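Local coordinates for effector protein HopAB2 (Pseudomonas syringae, PDB 2FD4) that acts as a secreted virulence effector with a C-terminal E3 ubiquitin ligase domain and suppresses programmed cell death and immunity in susceptible plants, at residues D8-Q13 / L108-I113; R18-A23 / Y116-V121. All coordinates share one frame; numbering follows the deposited sequence.

Contact 1. Residues D8-Q13 / L108-I113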
ATOM      1  N   ASP A   8      -4.611   0.679  13.702  1.00 50.26           N
ATOM      2  CA  ASP A   8      -5.232   1.440  12.624  1.00 48.64           C
ATOM      3  C   ASP A   8      -6.134   0.518  11.794  1.00 47.54           C
ATOM      4  O   ASP A   8      -5.713  -0.577  11.434  1.00 48.31           O
ATOM      5  CB  ASP A   8      -4.156   2.094  11.774  1.00 50.29           C
ATOM      6  CG  ASP A   8      -4.713   2.966  10.712  1.00 52.09           C
ATOM      7  OD1 ASP A   8      -5.224   2.384   9.733  1.00 49.58           O
ATOM      8  OD2 ASP A   8      -4.669   4.228  10.844  1.00 57.33           O
ATOM      9  N   PRO A   9      -7.404   0.935  11.520  1.00 47.70           N
ATOM     10  CA  PRO A   9      -8.441   0.150  10.813  1.00 47.33           C
ATOM     11  C   PRO A   9      -8.087  -0.209   9.354  1.00 47.81           C
ATOM     12  O   PRO A   9      -8.657  -1.162   8.778  1.00 46.79           O
ATOM     13  CB  PRO A   9      -9.673   1.046  10.839  1.00 48.94           C
ATOM     14  CG  PRO A   9      -9.317   2.259  11.621  1.00 47.97           C
ATOM     15  CD  PRO A   9      -7.912   2.213  12.052  1.00 47.75           C
ATOM     16  N   ILE A  10      -7.174   0.573   8.779  1.00 47.80           N
ATOM     17  CA  ILE A  10      -6.668   0.366   7.405  1.00 47.23           C
ATOM     18  C   ILE A  10      -5.349  -0.408   7.477  1.00 47.51           C
ATOM     19  O   ILE A  10      -5.263  -1.479   6.903  1.00 46.59           O
ATOM     20  CB  ILE A  10      -6.491   1.704   6.659  1.00 47.50           C
ATOM     21  CG1 ILE A  10      -7.852   2.375   6.512  1.00 46.26           C
ATOM     22  CG2 ILE A  10      -5.755   1.512   5.294  1.00 47.83           C
ATOM     23  CD1 ILE A  10      -7.771   3.755   5.982  1.00 47.71           C
ATOM     24  N   ALA A  11      -4.351   0.087   8.213  1.00 48.23           N
ATOM     25  CA  ALA A  11      -3.049  -0.605   8.178  1.00 48.73           C
ATOM     26  C   ALA A  11      -3.111  -2.048   8.765  1.00 49.43           C
ATOM     27  O   ALA A  11      -2.266  -2.930   8.412  1.00 47.85           O
ATOM     28  CB  ALA A  11      -1.968   0.200   8.875  1.00 49.71           C
ATOM     29  N   SER A  12      -4.055  -2.297   9.677  1.00 48.53           N
ATOM     30  CA  SER A  12      -4.247  -3.644  10.231  1.00 47.94           C
ATOM     31  C   SER A  12      -4.710  -4.682   9.154  1.00 47.26           C
ATOM     32  O   SER A  12      -4.660  -5.881   9.379  1.00 46.85           O
ATOM     33  CB  SER A  12      -5.202  -3.647  11.409  1.00 49.18           C
ATOM     34  OG  SER A  12      -6.545  -3.460  10.961  1.00 47.86           O
ATOM     35  N   GLN A  13      -5.111  -4.221   7.978  1.00 46.89           N
ATOM     36  CA  GLN A  13      -5.458  -5.150   6.874  1.00 47.75           C
ATOM     37  C   GLN A  13      -4.285  -5.644   6.024  1.00 47.23           C
ATOM     38  O   GLN A  13      -4.439  -6.509   5.151  1.00 47.15           O
ATOM     39  CB  GLN A  13      -6.487  -4.488   5.975  1.00 48.55           C
ATOM     40  CG  GLN A  13      -7.800  -4.343   6.654  1.00 48.84           C
ATOM     41  CD  GLN A  13      -8.853  -3.734   5.776  1.00 47.89           C
ATOM     42  OE1 GLN A  13      -9.209  -4.308   4.741  1.00 48.82           O
ATOM     43  NE2 GLN A  13      -9.373  -2.570   6.173  1.00 44.45           N
ATOM     44  N   LEU A 108     -11.692   6.058  -0.661  1.00 47.87           N
ATOM     45  CA  LEU A 108     -10.785   4.977  -0.234  1.00 47.72           C
ATOM     46  C   LEU A 108     -10.699   5.016   1.296  1.00 47.57           C
ATOM     47  O   LEU A 108     -10.372   6.035   1.893  1.00 46.48           O
ATOM     48  CB  LEU A 108      -9.409   5.162  -0.835  1.00 46.17           C
ATOM     49  CG  LEU A 108      -8.412   4.001  -0.692  1.00 46.85           C
ATOM     50  CD1 LEU A 108      -8.868   2.831  -1.501  1.00 49.53           C
ATOM     51  CD2 LEU A 108      -7.066   4.406  -1.155  1.00 48.85           C
ATOM     52  N   ASN A 109     -11.012   3.887   1.914  1.00 48.32           N
ATOM     53  CA  ASN A 109     -11.162   3.769   3.376  1.00 47.82           C
ATOM     54  C   ASN A 109     -10.985   2.291   3.775  1.00 47.66           C
ATOM     55  O   ASN A 109     -10.608   1.449   2.924  1.00 47.31           O
ATOM     56  CB  ASN A 109     -12.547   4.363   3.799  1.00 48.14           C
ATOM     57  CG  ASN A 109     -13.713   3.736   3.066  1.00 47.37           C
ATOM     58  OD1 ASN A 109     -13.615   2.612   2.588  1.00 49.06           O
ATOM     59  ND2 ASN A 109     -14.847   4.486   2.937  1.00 48.21           N
ATOM     60  N   ALA A 110     -11.199   1.981   5.062  1.00 47.24           N
ATOM     61  CA  ALA A 110     -11.090   0.591   5.582  1.00 47.02           C
ATOM     62  C   ALA A 110     -11.976  -0.354   4.836  1.00 47.28           C
ATOM     63  O   ALA A 110     -11.644  -1.519   4.623  1.00 48.06           O
ATOM     64  CB  ALA A 110     -11.422   0.518   7.081  1.00 47.75           C
ATOM     65  N   GLU A 111     -13.146   0.148   4.430  1.00 47.58           N
ATOM     66  CA  GLU A 111     -14.120  -0.669   3.812  1.00 47.47           C
ATOM     67  C   GLU A 111     -13.635  -1.268   2.486  1.00 47.39           C
ATOM     68  O   GLU A 111     -13.934  -2.414   2.204  1.00 48.86           O
ATOM     69  CB  GLU A 111     -15.405   0.152   3.616  1.00 48.24           C
ATOM     70  CG  GLU A 111     -16.157   0.497   4.879  1.00 51.96           C
ATOM     71  CD  GLU A 111     -15.394   1.298   5.968  1.00 55.85           C
ATOM     72  OE1 GLU A 111     -14.700   2.278   5.652  1.00 55.73           O
ATOM     73  OE2 GLU A 111     -15.553   0.963   7.187  1.00 60.78           O
ATOM     74  N   ASN A 112     -12.916  -0.516   1.657  1.00 46.82           N
ATOM     75  CA  ASN A 112     -12.540  -1.007   0.324  1.00 47.42           C
ATOM     76  C   ASN A 112     -11.025  -1.092   0.032  1.00 47.36           C
ATOM     77  O   ASN A 112     -10.616  -1.419  -1.081  1.00 46.20           O
ATOM     78  CB  ASN A 112     -13.219  -0.158  -0.763  1.00 47.54           C
ATOM     79  CG  ASN A 112     -12.659   1.277  -0.862  1.00 48.98           C
ATOM     80  OD1 ASN A 112     -11.925   1.753   0.011  1.00 49.52           O
ATOM     81  ND2 ASN A 112     -13.027   1.971  -1.951  1.00 49.16           N
ATOM     82  N   ILE A 113     -10.159  -0.852   1.024  1.00 47.76           N
ATOM     83  CA  ILE A 113      -8.708  -0.781   0.716  1.00 46.58           C
ATOM     84  C   ILE A 113      -8.200  -2.107   0.102  1.00 47.18           C
ATOM     85  O   ILE A 113      -7.334  -2.121  -0.786  1.00 46.58           O
ATOM     86  CB  ILE A 113      -7.897  -0.400   1.995  1.00 47.52           C
ATOM     87  CG1 ILE A 113      -6.412  -0.275   1.675  1.00 48.06           C
ATOM     88  CG2 ILE A 113      -8.117  -1.392   3.085  1.00 45.46           C
ATOM     89  CD1 ILE A 113      -6.085   0.796   0.712  1.00 50.07           C
TER
HETATM   90  O   HOH W   1     -10.786  -3.612   2.741  1.00 36.30           O
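In the C-terminal, U-box-like E3 ligase domain, the amide of Gln13 meets Ala110 in the loop between helix 88-97 and helix 113-116. Pro9, Ile10 and Gln13 touch 108-113, chiefly at Ala110 and Ile113. The one direct hydrogen bond between the segments comes from Gln13. Its NE2 lies 2.9 Å from Ala110 O, on a lone pair of that carbonyl, and the bond is nearly straight at 170°. The same NE2 gives a second bond to Pro9 O, 3.0 Å away. Both acceptors lie close to the amide plane, so the two bonds fix how the group is rotated. Water 1 lies 2.6 Å from Gln13 OE1 and 2.9 Å from Ala110 O and bridges them. The contact thus joins the N-terminal part of the domain to this loop. Within 8-13, Asp8 OD1 forms an Asx turn by accepting from Ile10 N, and it accepts from Ala11 N as well. Ile113 CG2 packs against the Gln13 amide, 3.5 Å from OE1. Ile10 makes most of the apolar contact, and Pro9 CB adds a touch on Ala110 CB. Ile10 CG1 is anti to the carbonyl carbon (chi1 -63°) and sits 3.7 Å from Ala110 N. Its CG2 touches Ile113 CG1 at 4.1 Å, where the two side chains cross at about a right angle. Ile10 also packs on Leu95 of helix 88-97, while Ile113 rests on Leu64 of strand 61-65.

Contact 2. Residues R18-A23 / Y116-V121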
ATOM      1  N   ARG A  18      -4.213  -9.345  -0.859  1.00 48.81           N
ATOM      2  CA  ARG A  18      -3.661 -10.095  -1.998  1.00 48.53           C
ATOM      3  C   ARG A  18      -2.202  -9.724  -2.107  1.00 48.79           C
ATOM      4  O   ARG A  18      -1.796  -8.607  -1.727  1.00 49.39           O
ATOM      5  CB  ARG A  18      -4.353  -9.729  -3.305  1.00 47.29           C
ATOM      6  CG  ARG A  18      -5.806 -10.228  -3.380  1.00 46.19           C
ATOM      7  CD  ARG A  18      -6.505  -9.661  -4.558  1.00 48.25           C
ATOM      8  NE  ARG A  18      -6.884  -8.260  -4.322  1.00 46.33           N
ATOM      9  CZ  ARG A  18      -7.533  -7.499  -5.161  1.00 47.86           C
ATOM     10  NH1 ARG A  18      -7.926  -7.952  -6.348  1.00 47.66           N
ATOM     11  NH2 ARG A  18      -7.799  -6.236  -4.802  1.00 46.33           N
ATOM     12  N   THR A  19      -1.403 -10.646  -2.636  1.00 48.12           N
ATOM     13  CA  THR A  19       0.035 -10.437  -2.698  1.00 48.19           C
ATOM     14  C   THR A  19       0.562 -10.440  -4.121  1.00 48.12           C
ATOM     15  O   THR A  19      -0.070 -10.943  -5.042  1.00 47.57           O
ATOM     16  CB  THR A  19       0.805 -11.441  -1.848  1.00 48.03           C
ATOM     17  OG1 THR A  19       0.704 -12.785  -2.402  1.00 48.09           O
ATOM     18  CG2 THR A  19       0.304 -11.389  -0.407  1.00 50.60           C
ATOM     19  N   ILE A  20       1.714  -9.806  -4.270  1.00 47.62           N
ATOM     20  CA  ILE A  20       2.434  -9.750  -5.489  1.00 46.96           C
ATOM     21  C   ILE A  20       3.856  -9.968  -5.088  1.00 47.20           C
ATOM     22  O   ILE A  20       4.343  -9.343  -4.203  1.00 45.74           O
ATOM     23  CB  ILE A  20       2.283  -8.411  -6.200  1.00 46.51           C
ATOM     24  CG1 ILE A  20       0.819  -8.158  -6.579  1.00 45.92           C
ATOM     25  CG2 ILE A  20       3.116  -8.368  -7.467  1.00 48.43           C
ATOM     26  CD1 ILE A  20       0.598  -6.699  -7.021  1.00 47.55           C
ATOM     27  N   SER A  21       4.513 -10.917  -5.727  1.00 47.46           N
ATOM     28  CA  SER A  21       5.883 -11.219  -5.405  1.00 49.32           C
ATOM     29  C   SER A  21       6.782 -10.102  -5.851  1.00 49.59           C
ATOM     30  O   SER A  21       6.477  -9.444  -6.822  1.00 49.96           O
ATOM     31  CB  SER A  21       6.260 -12.518  -6.118  1.00 49.59           C
ATOM     32  OG  SER A  21       5.211 -13.409  -5.815  1.00 51.72           O
ATOM     33  N   LYS A  22       7.909  -9.930  -5.170  1.00 51.06           N
ATOM     34  CA  LYS A  22       8.934  -8.990  -5.598  1.00 51.86           C
ATOM     35  C   LYS A  22       9.310  -9.187  -7.049  1.00 52.74           C
ATOM     36  O   LYS A  22       9.638  -8.222  -7.734  1.00 54.25           O
ATOM     37  CB  LYS A  22      10.178  -9.109  -4.726  1.00 51.63           C
ATOM     38  CG  LYS A  22      11.192  -8.020  -5.011  1.00 52.86           C
ATOM     39  CD  LYS A  22      11.984  -7.624  -3.778  1.00 53.88           C
ATOM     40  CE  LYS A  22      13.350  -8.261  -3.750  1.00 55.60           C
ATOM     41  NZ  LYS A  22      14.047  -7.914  -2.479  1.00 56.92           N
ATOM     42  N   ALA A  23       9.277 -10.440  -7.512  1.00 53.02           N
ATOM     43  CA  ALA A  23       9.556 -10.791  -8.899  1.00 52.62           C
ATOM     44  C   ALA A  23       8.313 -10.669  -9.781  1.00 52.86           C
ATOM     45  O   ALA A  23       7.482  -9.759  -9.609  1.00 52.39           O
ATOM     46  CB  ALA A  23      10.080 -12.200  -8.954  1.00 52.70           C
ATOM     47  N   TYR A 116      -8.021  -2.439  -3.551  1.00 46.62           N
ATOM     48  CA  TYR A 116      -7.055  -1.643  -4.238  1.00 46.64           C
ATOM     49  C   TYR A 116      -5.636  -1.985  -3.909  1.00 45.68           C
ATOM     50  O   TYR A 116      -4.798  -1.692  -4.734  1.00 44.99           O
ATOM     51  CB  TYR A 116      -7.239  -0.146  -3.904  1.00 46.96           C
ATOM     52  CG  TYR A 116      -8.443   0.545  -4.488  1.00 45.50           C
ATOM     53  CD1 TYR A 116      -8.315   1.335  -5.617  1.00 46.91           C
ATOM     54  CD2 TYR A 116      -9.664   0.545  -3.839  1.00 46.20           C
ATOM     55  CE1 TYR A 116      -9.344   2.003  -6.127  1.00 46.88           C
ATOM     56  CE2 TYR A 116     -10.736   1.258  -4.343  1.00 48.99           C
ATOM     57  CZ  TYR A 116     -10.546   1.985  -5.506  1.00 51.12           C
ATOM     58  OH  TYR A 116     -11.543   2.713  -6.072  1.00 51.50           O
ATOM     59  N   ALA A 117      -5.351  -2.483  -2.695  1.00 46.34           N
ATOM     60  CA  ALA A 117      -3.958  -2.608  -2.200  1.00 44.47           C
ATOM     61  C   ALA A 117      -3.449  -4.053  -2.296  1.00 45.61           C
ATOM     62  O   ALA A 117      -4.195  -5.003  -2.025  1.00 43.74           O
ATOM     63  CB  ALA A 117      -3.828  -2.099  -0.786  1.00 45.85           C
ATOM     64  N   PHE A 118      -2.183  -4.173  -2.697  1.00 44.93           N
ATOM     65  CA  PHE A 118      -1.494  -5.476  -2.853  1.00 45.31           C
ATOM     66  C   PHE A 118      -0.241  -5.420  -1.998  1.00 45.13           C
ATOM     67  O   PHE A 118       0.505  -4.441  -2.049  1.00 44.92           O
ATOM     68  CB  PHE A 118      -1.133  -5.669  -4.313  1.00 44.98           C
ATOM     69  CG  PHE A 118      -2.328  -5.831  -5.166  1.00 46.00           C
ATOM     70  CD1 PHE A 118      -2.847  -7.091  -5.390  1.00 44.28           C
ATOM     71  CD2 PHE A 118      -2.983  -4.727  -5.695  1.00 44.18           C
ATOM     72  CE1 PHE A 118      -3.985  -7.268  -6.148  1.00 44.58           C
ATOM     73  CE2 PHE A 118      -4.139  -4.888  -6.452  1.00 42.63           C
ATOM     74  CZ  PHE A 118      -4.636  -6.170  -6.682  1.00 45.63           C
ATOM     75  N   ARG A 119      -0.068  -6.382  -1.102  1.00 44.06           N
ATOM     76  CA  ARG A 119       1.155  -6.485  -0.319  1.00 44.46           C
ATOM     77  C   ARG A 119       2.309  -7.102  -1.116  1.00 45.85           C
ATOM     78  O   ARG A 119       2.155  -8.163  -1.741  1.00 44.24           O
ATOM     79  CB  ARG A 119       0.857  -7.298   0.958  1.00 44.85           C
ATOM     80  CG  ARG A 119       2.066  -7.611   1.741  1.00 44.43           C
ATOM     81  CD  ARG A 119       1.709  -8.064   3.119  1.00 47.57           C
ATOM     82  NE  ARG A 119       1.256  -9.411   3.107  1.00 47.61           N
ATOM     83  CZ  ARG A 119       2.017 -10.500   3.203  1.00 50.42           C
ATOM     84  NH1 ARG A 119       3.355 -10.448   3.356  1.00 53.16           N
ATOM     85  NH2 ARG A 119       1.438 -11.684   3.148  1.00 46.26           N
ATOM     86  N   ILE A 120       3.468  -6.412  -1.134  1.00 45.62           N
ATOM     87  CA  ILE A 120       4.607  -6.917  -1.884  1.00 46.89           C
ATOM     88  C   ILE A 120       5.451  -7.838  -0.988  1.00 47.24           C
ATOM     89  O   ILE A 120       5.868  -7.448   0.111  1.00 46.82           O
ATOM     90  CB  ILE A 120       5.465  -5.787  -2.466  1.00 46.78           C
ATOM     91  CG1 ILE A 120       4.592  -4.730  -3.156  1.00 46.66           C
ATOM     92  CG2 ILE A 120       6.487  -6.348  -3.471  1.00 45.94           C
ATOM     93  CD1 ILE A 120       3.525  -5.297  -4.080  1.00 47.75           C
ATOM     94  N   VAL A 121       5.650  -9.056  -1.464  1.00 47.16           N
ATOM     95  CA  VAL A 121       6.400 -10.093  -0.761  1.00 47.76           C
ATOM     96  C   VAL A 121       7.653 -10.506  -1.540  1.00 47.79           C
ATOM     97  O   VAL A 121       7.758 -10.273  -2.748  1.00 47.63           O
ATOM     98  CB  VAL A 121       5.533 -11.352  -0.517  1.00 47.83           C
ATOM     99  CG1 VAL A 121       4.283 -10.991   0.290  1.00 46.53           C
ATOM    100  CG2 VAL A 121       5.139 -12.032  -1.829  1.00 47.11           C
TER
HETATM  101  O   HOH W   2      -5.953  -7.031  -1.797  1.00 40.04           O
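Arg18 runs obliquely past the Phe118 ring, which it meets from CB to the guanidinium. Its CB is 3.7 Å from Phe118 CD1. CD then passes Phe118 CE1, and NE comes within 3.6 Å of the same atom. The chain bends at chi3 (-77°), which brings the guanidinium to the far end of the ring. There Phe118 CZ sits over the centre of one guanidinium face, 3.5 Å from Arg18 CZ. The two planes are 38° apart, so this is an oblique contact and not a flat stack. The polar atoms have their own partners. NE donates to water 2, which lies in the guanidinium plane, also accepts from Arg18 N and donates to Ala117 O. NH2 bonds to Ala114 O and NH1 to Gln73 O, so hydrogen bonds hold the group at several points.

Ile20 lies on the same face of the sheet as Arg18. Its CD1 presses on Phe118 CB at 3.4 Å, and its CB touches Ile120 CD1. Both Ile20 and Phe118 also pack on Leu83 of strand 83-87. On the other face, Thr19 and Arg119 lie side by side and point the same way. Thr19 CG2 lies over one face of the Arg119 guanidinium, nearest NH2 at 3.7 Å, and also meets Val121 CG1.

The backbones pair through Arg119 N to Arg18 O, Ile20 N to Arg119 O at 3.0 Å, and Val121 N to Ile20 O at 3.0 Å. Thr19, Ile20 and Ser21 thus stand beside Arg119, Ile120 and Val121. The short segments cross at -42°. Strand 117-121 also bonds to strand 61-65 on its other side. This is a parallel strand pair at the edge of the mixed four-stranded sheet of the ligase domain.

From the N terminus the chain passes through 8-13 and almost at once enters strand 18-21. It then runs through strands 61-65 and 83-87 and helix 88-97 before it reaches 108-113. Contact 1 closes this loop. Helix 113-116 leads on to strand 117-121, where contact 2 closes the second loop. The segments alternate along the chain, so the two contacts cross. Together they bind the N-terminal stretch to the C-terminal one. Contact 1 does so outside the sheet, beside helix 88-97, and contact 2 does so within the sheet. Their centres are about 16 Å apart, and they touch where Leu108 CD1 packs 3.4 Å from Tyr116 CD2.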